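Local coordinates for protein chorismatase (Streptomyces hygroscopicus, PDB 4BPS) that hydrolyses chorismate to pyruvate and a dihydroxycyclohexadiene carboxylic acid, a step in the biosynthesis of the immunosuppressant polyketides FK506 and FK520, at residues T64-D69 and R301-L306; T105-R110 and Y140-N145; E74-Q79 and Y98-V103. One frame throughout, in Å; residues are numbered along the deposited sequence. Where two conformers were deposited one is given.

Interaction 1: residues T64-D69 and R301-L306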
# COMPACT_ATOMS: atom_id res chain seq x y z
N THR A 64 4.96 12.05 2.94
CA THR A 64 5.68 10.81 3.20
C THR A 64 7.20 10.95 3.16
O THR A 64 7.91 9.94 3.33
CB THR A 64 5.24 9.73 2.25
OG1 THR A 64 5.25 10.29 0.92
CG2 THR A 64 3.84 9.22 2.61
N THR A 65 7.72 12.17 3.00
CA THR A 65 9.15 12.38 3.16
C THR A 65 9.45 13.80 3.61
O THR A 65 8.54 14.60 3.76
CB THR A 65 9.92 11.94 1.90
OG1 THR A 65 11.30 11.74 2.28
CG2 THR A 65 9.75 12.97 0.77
N THR A 66 10.72 14.07 3.88
CA THR A 66 11.13 15.30 4.55
C THR A 66 12.04 16.19 3.71
O THR A 66 12.45 17.23 4.19
CB THR A 66 11.82 14.99 5.89
OG1 THR A 66 12.99 14.21 5.63
CG2 THR A 66 10.89 14.24 6.83
N ARG A 67 12.35 15.77 2.49
CA ARG A 67 13.13 16.61 1.56
C ARG A 67 12.40 16.69 0.23
O ARG A 67 11.95 15.67 -0.32
CB ARG A 67 14.50 16.01 1.29
CG ARG A 67 15.45 16.02 2.46
CD ARG A 67 16.74 15.33 2.05
NE ARG A 67 17.39 16.02 0.93
CZ ARG A 67 18.26 17.02 1.06
NH1 ARG A 67 18.60 17.45 2.27
NH2 ARG A 67 18.80 17.58 -0.01
N ASP A 68 12.34 17.89 -0.36
CA ASP A 68 11.67 18.06 -1.64
C ASP A 68 12.35 17.26 -2.75
O ASP A 68 11.68 16.82 -3.70
CB ASP A 68 11.62 19.53 -2.04
CG ASP A 68 10.49 20.26 -1.38
OD1 ASP A 68 9.61 19.57 -0.83
OD2 ASP A 68 10.48 21.52 -1.44
N ASP A 69 13.66 17.04 -2.64
CA ASP A 69 14.36 16.31 -3.70
C ASP A 69 14.05 14.80 -3.68
O ASP A 69 14.48 14.07 -4.56
CB ASP A 69 15.87 16.63 -3.75
CG ASP A 69 16.65 16.12 -2.56
OD1 ASP A 69 16.13 15.39 -1.70
OD2 ASP A 69 17.86 16.47 -2.50
N ARG A 301 13.04 5.01 8.53
CA ARG A 301 12.69 5.83 9.69
C ARG A 301 13.66 6.99 9.93
O ARG A 301 13.22 8.12 10.22
CB ARG A 301 12.61 4.94 10.93
CG ARG A 301 12.40 5.72 12.25
CD ARG A 301 12.22 4.78 13.43
NE ARG A 301 11.03 3.95 13.30
CZ ARG A 301 9.80 4.34 13.63
NH1 ARG A 301 9.58 5.55 14.17
NH2 ARG A 301 8.77 3.53 13.40
N ARG A 302 14.96 6.70 9.90
CA ARG A 302 15.99 7.70 10.23
C ARG A 302 16.69 8.24 8.99
O ARG A 302 17.12 7.48 8.13
CB ARG A 302 17.07 7.10 11.12
CG ARG A 302 16.55 6.50 12.41
CD ARG A 302 17.69 6.36 13.43
NE ARG A 302 18.83 5.62 12.88
CZ ARG A 302 20.03 5.50 13.46
NH1 ARG A 302 20.28 6.07 14.64
NH2 ARG A 302 21.00 4.81 12.84
N ARG A 303 16.80 9.57 8.90
CA ARG A 303 17.52 10.18 7.78
C ARG A 303 18.92 9.60 7.65
O ARG A 303 19.40 9.34 6.55
CB ARG A 303 17.54 11.71 7.97
CG ARG A 303 18.45 12.49 7.07
CD ARG A 303 18.17 12.26 5.64
NE ARG A 303 16.82 12.67 5.28
CZ ARG A 303 16.26 12.39 4.10
NH1 ARG A 303 16.94 11.68 3.19
NH2 ARG A 303 15.03 12.84 3.82
N GLU A 304 19.59 9.37 8.78
CA GLU A 304 20.96 8.90 8.76
C GLU A 304 21.08 7.46 8.26
O GLU A 304 22.18 6.99 8.03
CB GLU A 304 21.61 9.04 10.15
CG GLU A 304 20.97 8.16 11.24
CD GLU A 304 21.04 8.76 12.65
OE1 GLU A 304 22.16 8.87 13.19
OE2 GLU A 304 19.99 9.11 13.23
N ASP A 305 19.95 6.77 8.08
CA ASP A 305 19.94 5.40 7.53
C ASP A 305 19.60 5.33 6.05
O ASP A 305 19.71 4.24 5.49
CB ASP A 305 18.93 4.52 8.29
CG ASP A 305 19.33 4.25 9.73
OD1 ASP A 305 20.52 4.37 10.07
OD2 ASP A 305 18.43 3.85 10.51
N LEU A 306 19.18 6.42 5.42
CA LEU A 306 18.69 6.29 4.06
C LEU A 306 19.77 5.79 3.11
O LEU A 306 19.51 4.91 2.31
CB LEU A 306 18.08 7.60 3.54
CG LEU A 306 16.53 7.62 3.55
CD1 LEU A 306 16.04 8.05 4.94
CD2 LEU A 306 15.87 8.47 2.50
O HOH W 1 15.96 15.10 6.51
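The side chain of Arg67 lies over one face of the Arg303 guanidinium, its CD 3.4 Å above the plane and displaced toward the rim. It is the aliphatic part that covers the group: Arg67 CG comes to 3.5 Å from Arg303 NH2, and the two side chains cross at about a right angle. From the opposite face Leu306 CD1 approaches, so the guanidinium lies between two apolar groups. At its edge Arg303 NH2 donates to Thr66 OG1 (3.1 Å, N-H...O angle 162°), with the oxygen almost in the guanidinium plane. A water accepts from Arg303 NE and also bonds to Thr66 OG1, adding a second link between the same two residues. The contact joins the loop after strand 57-62 to the one leading from strand 296-300 into helix 306-314, and so ties the N-terminal part of the YjgF-like chorismatase fold to its C-terminal part. Glu70 forms a salt bridge with Arg303 NH1 and takes a hydrogen bond from Thr65 OG1, while His327 bonds to Thr66 OG1. Arg67 bends at chi3 (61°), turning its own guanidinium to Asp69, which it grips side-on: NE to OD1 and NH2 to OD2, the latter at 2.9 Å. The two guanidinium planes stand 74° apart, and each has its own carboxylate, Asp69 for Arg67 and Glu70 for Arg303, which probably offsets the closeness of the two positive charges.

Interaction 2: residues T105-R110 and Y140-N145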
# COMPACT_ATOMS: atom_id res chain seq x y z
N THR A 105 -8.97 11.48 5.83
CA THR A 105 -9.62 12.09 6.97
C THR A 105 -8.59 12.97 7.68
O THR A 105 -7.41 12.65 7.70
CB THR A 105 -10.24 11.03 7.88
OG1 THR A 105 -11.01 11.68 8.89
CG2 THR A 105 -9.17 10.16 8.55
N GLY A 106 -9.04 14.10 8.21
CA GLY A 106 -8.12 15.12 8.68
C GLY A 106 -7.31 14.78 9.93
O GLY A 106 -7.68 13.93 10.74
N GLU A 107 -6.19 15.47 10.08
CA GLU A 107 -5.39 15.45 11.28
C GLU A 107 -6.31 15.66 12.50
O GLU A 107 -7.15 16.56 12.49
CB GLU A 107 -4.34 16.57 11.19
CG GLU A 107 -3.33 16.52 12.32
CD GLU A 107 -2.32 15.39 12.20
OE1 GLU A 107 -2.12 14.84 11.09
OE2 GLU A 107 -1.70 15.06 13.24
N SER A 108 -6.14 14.83 13.53
CA SER A 108 -7.10 14.83 14.62
C SER A 108 -6.46 14.24 15.87
O SER A 108 -5.41 13.59 15.81
CB SER A 108 -8.28 13.95 14.21
OG SER A 108 -9.28 13.95 15.21
N GLY A 109 -7.13 14.45 17.01
CA GLY A 109 -6.72 13.82 18.25
C GLY A 109 -7.14 12.36 18.36
O GLY A 109 -6.66 11.66 19.23
N ARG A 110 -8.02 11.90 17.47
CA ARG A 110 -8.64 10.58 17.56
C ARG A 110 -8.92 10.09 16.14
O ARG A 110 -9.38 10.89 15.32
CB ARG A 110 -10.00 10.67 18.33
CG ARG A 110 -9.91 11.22 19.76
CD ARG A 110 -11.24 11.10 20.52
NE ARG A 110 -11.19 11.62 21.89
CZ ARG A 110 -11.57 12.84 22.27
NH1 ARG A 110 -11.49 13.19 23.55
NH2 ARG A 110 -12.03 13.73 21.39
N TYR A 140 -1.60 5.92 4.68
CA TYR A 140 -0.54 6.89 5.03
C TYR A 140 -1.05 7.61 6.27
O TYR A 140 -2.00 8.40 6.19
CB TYR A 140 -0.29 7.84 3.86
CG TYR A 140 0.14 7.10 2.60
CD1 TYR A 140 1.43 6.59 2.48
CD2 TYR A 140 -0.74 6.89 1.53
CE1 TYR A 140 1.84 5.92 1.36
CE2 TYR A 140 -0.34 6.22 0.39
CZ TYR A 140 0.96 5.74 0.30
OH TYR A 140 1.42 5.07 -0.80
N VAL A 141 -0.44 7.30 7.42
CA VAL A 141 -0.99 7.60 8.74
C VAL A 141 -0.12 8.65 9.41
O VAL A 141 0.98 8.34 9.87
CB VAL A 141 -1.07 6.31 9.59
CG1 VAL A 141 -1.64 6.61 10.99
CG2 VAL A 141 -1.91 5.23 8.90
N SER A 142 -0.60 9.89 9.48
CA SER A 142 0.14 10.95 10.12
C SER A 142 0.42 10.64 11.60
O SER A 142 -0.49 10.35 12.38
CB SER A 142 -0.66 12.23 10.05
OG SER A 142 0.02 13.27 10.72
N GLY A 143 1.68 10.70 11.99
CA GLY A 143 2.03 10.47 13.39
C GLY A 143 1.76 9.05 13.83
O GLY A 143 1.26 8.83 14.94
N ILE A 144 2.11 8.07 12.99
CA ILE A 144 1.75 6.69 13.24
C ILE A 144 2.22 6.16 14.60
O ILE A 144 1.55 5.30 15.18
CB ILE A 144 2.27 5.82 12.06
CG1 ILE A 144 1.65 4.42 12.04
CG2 ILE A 144 3.81 5.75 12.03
CD1 ILE A 144 1.88 3.70 10.70
N ASN A 145 3.35 6.66 15.13
CA ASN A 145 3.85 6.22 16.44
C ASN A 145 3.59 7.22 17.55
O ASN A 145 4.02 7.02 18.68
CB ASN A 145 5.35 5.91 16.38
CG ASN A 145 5.72 4.89 15.33
OD1 ASN A 145 6.72 5.08 14.64
ND2 ASN A 145 4.96 3.80 15.23
O HOH W 2 -1.79 12.36 13.79
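With CG anti to the backbone N (chi1 -172°) and a bend at chi2 (74°), the side chain of Glu107 swings its carboxylate over to Ser142, whose OG is likewise anti to its own backbone N (chi1 178°). The two groups meet in a short hydrogen bond: Ser142 OG donates to Glu107 OE1 at 2.7 Å, and the acceptor uses its syn lone pair, on the side of its other oxygen. The serine CB follows close behind, 3.2 Å from Glu107 OE1. A water makes the second connection, donating to Glu107 OE2 and to the backbone carbonyl Ser142 O, each at 2.8 Å. Both carboxylate oxygens are thus engaged with the same residue, one directly and one through the water, which should restrict rotation of the carboxylate. Glu107 OE1 has a further donor in the backbone N of Gly188, just ahead of strand 189-196, so this single oxygen receives two hydrogen bonds. Ser142 is buried whereas Glu107 is exposed, and the acid therefore reaches inward from the surface to a hydroxyl at the end of a strand. A type II beta turn spans Val141 to Ile144, with Gly143 supplying the positive phi. The contact joins the loop between strand 98-105 and helix 112-129 to the end of strand 133-142; strand 189-196 lies between these two strands in the sheet, and Ile144, which ends the turn, packs on Tyr155 of helix 154-169, a substrate-binding residue.

Interaction 3: residues E74-Q79 and Y98-V103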
# COMPACT_ATOMS: atom_id res chain seq x y z
N GLU A 74 3.49 8.90 -7.80
CA GLU A 74 3.14 7.51 -8.03
C GLU A 74 1.86 7.51 -8.87
O GLU A 74 0.82 7.97 -8.41
CB GLU A 74 2.90 6.84 -6.67
CG GLU A 74 2.29 5.46 -6.69
CD GLU A 74 1.97 4.96 -5.30
OE1 GLU A 74 2.70 5.32 -4.34
OE2 GLU A 74 0.98 4.19 -5.14
N VAL A 75 1.94 7.00 -10.10
CA VAL A 75 0.83 7.06 -11.04
C VAL A 75 0.32 5.65 -11.32
O VAL A 75 1.10 4.79 -11.74
CB VAL A 75 1.23 7.73 -12.38
CG1 VAL A 75 0.00 7.93 -13.25
CG2 VAL A 75 1.98 9.07 -12.15
N TRP A 76 -0.97 5.43 -11.09
CA TRP A 76 -1.61 4.16 -11.41
C TRP A 76 -2.30 4.27 -12.76
O TRP A 76 -2.90 5.30 -13.10
CB TRP A 76 -2.56 3.75 -10.28
CG TRP A 76 -1.74 3.25 -9.15
CD1 TRP A 76 -1.29 3.96 -8.08
CD2 TRP A 76 -1.16 1.95 -9.06
NE1 TRP A 76 -0.46 3.16 -7.30
CE2 TRP A 76 -0.36 1.92 -7.90
CE3 TRP A 76 -1.23 0.80 -9.86
CZ2 TRP A 76 0.34 0.78 -7.51
CZ3 TRP A 76 -0.54 -0.33 -9.47
CH2 TRP A 76 0.24 -0.34 -8.31
N HIS A 77 -2.18 3.19 -13.51
CA HIS A 77 -2.67 3.07 -14.88
C HIS A 77 -3.47 1.78 -15.04
O HIS A 77 -3.26 0.81 -14.29
CB HIS A 77 -1.48 2.92 -15.83
CG HIS A 77 -0.61 4.13 -15.94
ND1 HIS A 77 -0.63 4.94 -17.05
CD2 HIS A 77 0.34 4.64 -15.11
CE1 HIS A 77 0.27 5.91 -16.90
NE2 HIS A 77 0.85 5.76 -15.73
N ALA A 78 -4.32 1.74 -16.05
CA ALA A 78 -4.84 0.45 -16.51
C ALA A 78 -5.15 0.56 -18.00
O ALA A 78 -4.35 0.12 -18.81
CB ALA A 78 -6.08 0.03 -15.69
N GLN A 79 -6.29 1.13 -18.32
CA GLN A 79 -6.60 1.54 -19.68
C GLN A 79 -7.50 2.76 -19.55
O GLN A 79 -7.76 3.21 -18.43
CB GLN A 79 -7.23 0.42 -20.50
CG GLN A 79 -8.57 -0.06 -20.04
CD GLN A 79 -8.91 -1.44 -20.63
OE1 GLN A 79 -8.83 -2.45 -19.92
NE2 GLN A 79 -9.33 -1.48 -21.89
N TYR A 98 -11.57 -2.50 -13.57
CA TYR A 98 -10.84 -2.12 -12.35
C TYR A 98 -11.23 -0.72 -11.88
O TYR A 98 -11.70 0.11 -12.65
CB TYR A 98 -9.31 -2.19 -12.56
CG TYR A 98 -8.86 -3.57 -12.97
CD1 TYR A 98 -8.75 -4.60 -12.03
CD2 TYR A 98 -8.58 -3.87 -14.30
CE1 TYR A 98 -8.37 -5.89 -12.43
CE2 TYR A 98 -8.20 -5.15 -14.68
CZ TYR A 98 -8.08 -6.14 -13.74
OH TYR A 98 -7.71 -7.43 -14.09
N LEU A 99 -10.99 -0.47 -10.59
CA LEU A 99 -11.35 0.78 -9.92
C LEU A 99 -10.15 1.25 -9.08
O LEU A 99 -9.50 0.44 -8.41
CB LEU A 99 -12.54 0.51 -9.00
CG LEU A 99 -13.03 1.59 -8.04
CD1 LEU A 99 -13.63 2.71 -8.82
CD2 LEU A 99 -14.07 1.02 -7.02
N PHE A 100 -9.88 2.55 -9.12
CA PHE A 100 -8.88 3.20 -8.27
C PHE A 100 -9.59 4.27 -7.44
O PHE A 100 -10.34 5.05 -8.01
CB PHE A 100 -7.80 3.86 -9.14
CG PHE A 100 -6.76 4.62 -8.37
CD1 PHE A 100 -5.70 3.96 -7.78
CD2 PHE A 100 -6.82 5.99 -8.24
CE1 PHE A 100 -4.71 4.67 -7.08
CE2 PHE A 100 -5.83 6.69 -7.54
CZ PHE A 100 -4.80 6.02 -6.96
N GLY A 101 -9.32 4.32 -6.14
CA GLY A 101 -9.91 5.34 -5.29
C GLY A 101 -8.94 5.88 -4.27
O GLY A 101 -7.98 5.21 -3.86
N VAL A 102 -9.22 7.11 -3.82
CA VAL A 102 -8.42 7.79 -2.83
C VAL A 102 -9.35 8.58 -1.91
O VAL A 102 -10.28 9.21 -2.39
CB VAL A 102 -7.53 8.85 -3.59
CG1 VAL A 102 -6.66 9.63 -2.63
CG2 VAL A 102 -6.70 8.22 -4.72
N VAL A 103 -9.08 8.54 -0.61
CA VAL A 103 -9.93 9.22 0.37
C VAL A 103 -9.08 9.53 1.59
O VAL A 103 -8.12 8.81 1.88
CB VAL A 103 -11.14 8.33 0.74
CG1 VAL A 103 -10.73 6.96 1.28
CG2 VAL A 103 -12.08 9.04 1.71
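This is a buried aromatic contact between two beta-sheets of the YjgF-like chorismatase fold, joining strand 72-77 of one sheet to strand 98-105 of another. Trp76 and Phe100 carry it, each with its CB directed toward the opposing strand. Their planes are only 26° apart, but the rings are slid past each other: the centroid of the indole five-membered ring lies 5.4 Å from that of Phe100, and they barely overlap. The touching is done instead by a corner of the phenyl ring, where Phe100 CE1 comes to 3.6 Å from Trp76 CD1 and stays near Trp76 CG. Phe100 CD1 also comes to 4.0 Å from Trp76 CB, at the root of the indole. Leu194 of strand 189-196 touches both side chains, and Trp138 meets the indole, extending the apolar layer between the sheets. Glu74, on the same strand as Trp76, is itself held: its OE1 pairs with Lys297 and bonds to His44 NE2. Its other oxygen fixes the indole: Trp76 NE1 donates to Glu74 OE2 at 2.8 Å, almost straight at 168°, in the ring plane and to the anti lone pair.

From the N terminus, the chain first passes the loop at 64-69, whose partner at 301-306 comes only 232 residues later; interaction 1 therefore closes the longest loop, and the other two fall within it. Strand 72-77 follows, and interaction 3 closes a short loop when strand 98-105 meets it. That strand runs on into 105-110, from which interaction 2 closes on 140-145 after helix 112-129, so interactions 3 and 2 are in series. Interaction 3 joins two sheets, interaction 2 joins the loop after strand 98-105 to the end of strand 133-142, both in the second sheet, and interaction 1 links the first to the C-terminal sheet. Arg301 and Asn145 probably hydrogen-bond between interactions 1 and 2.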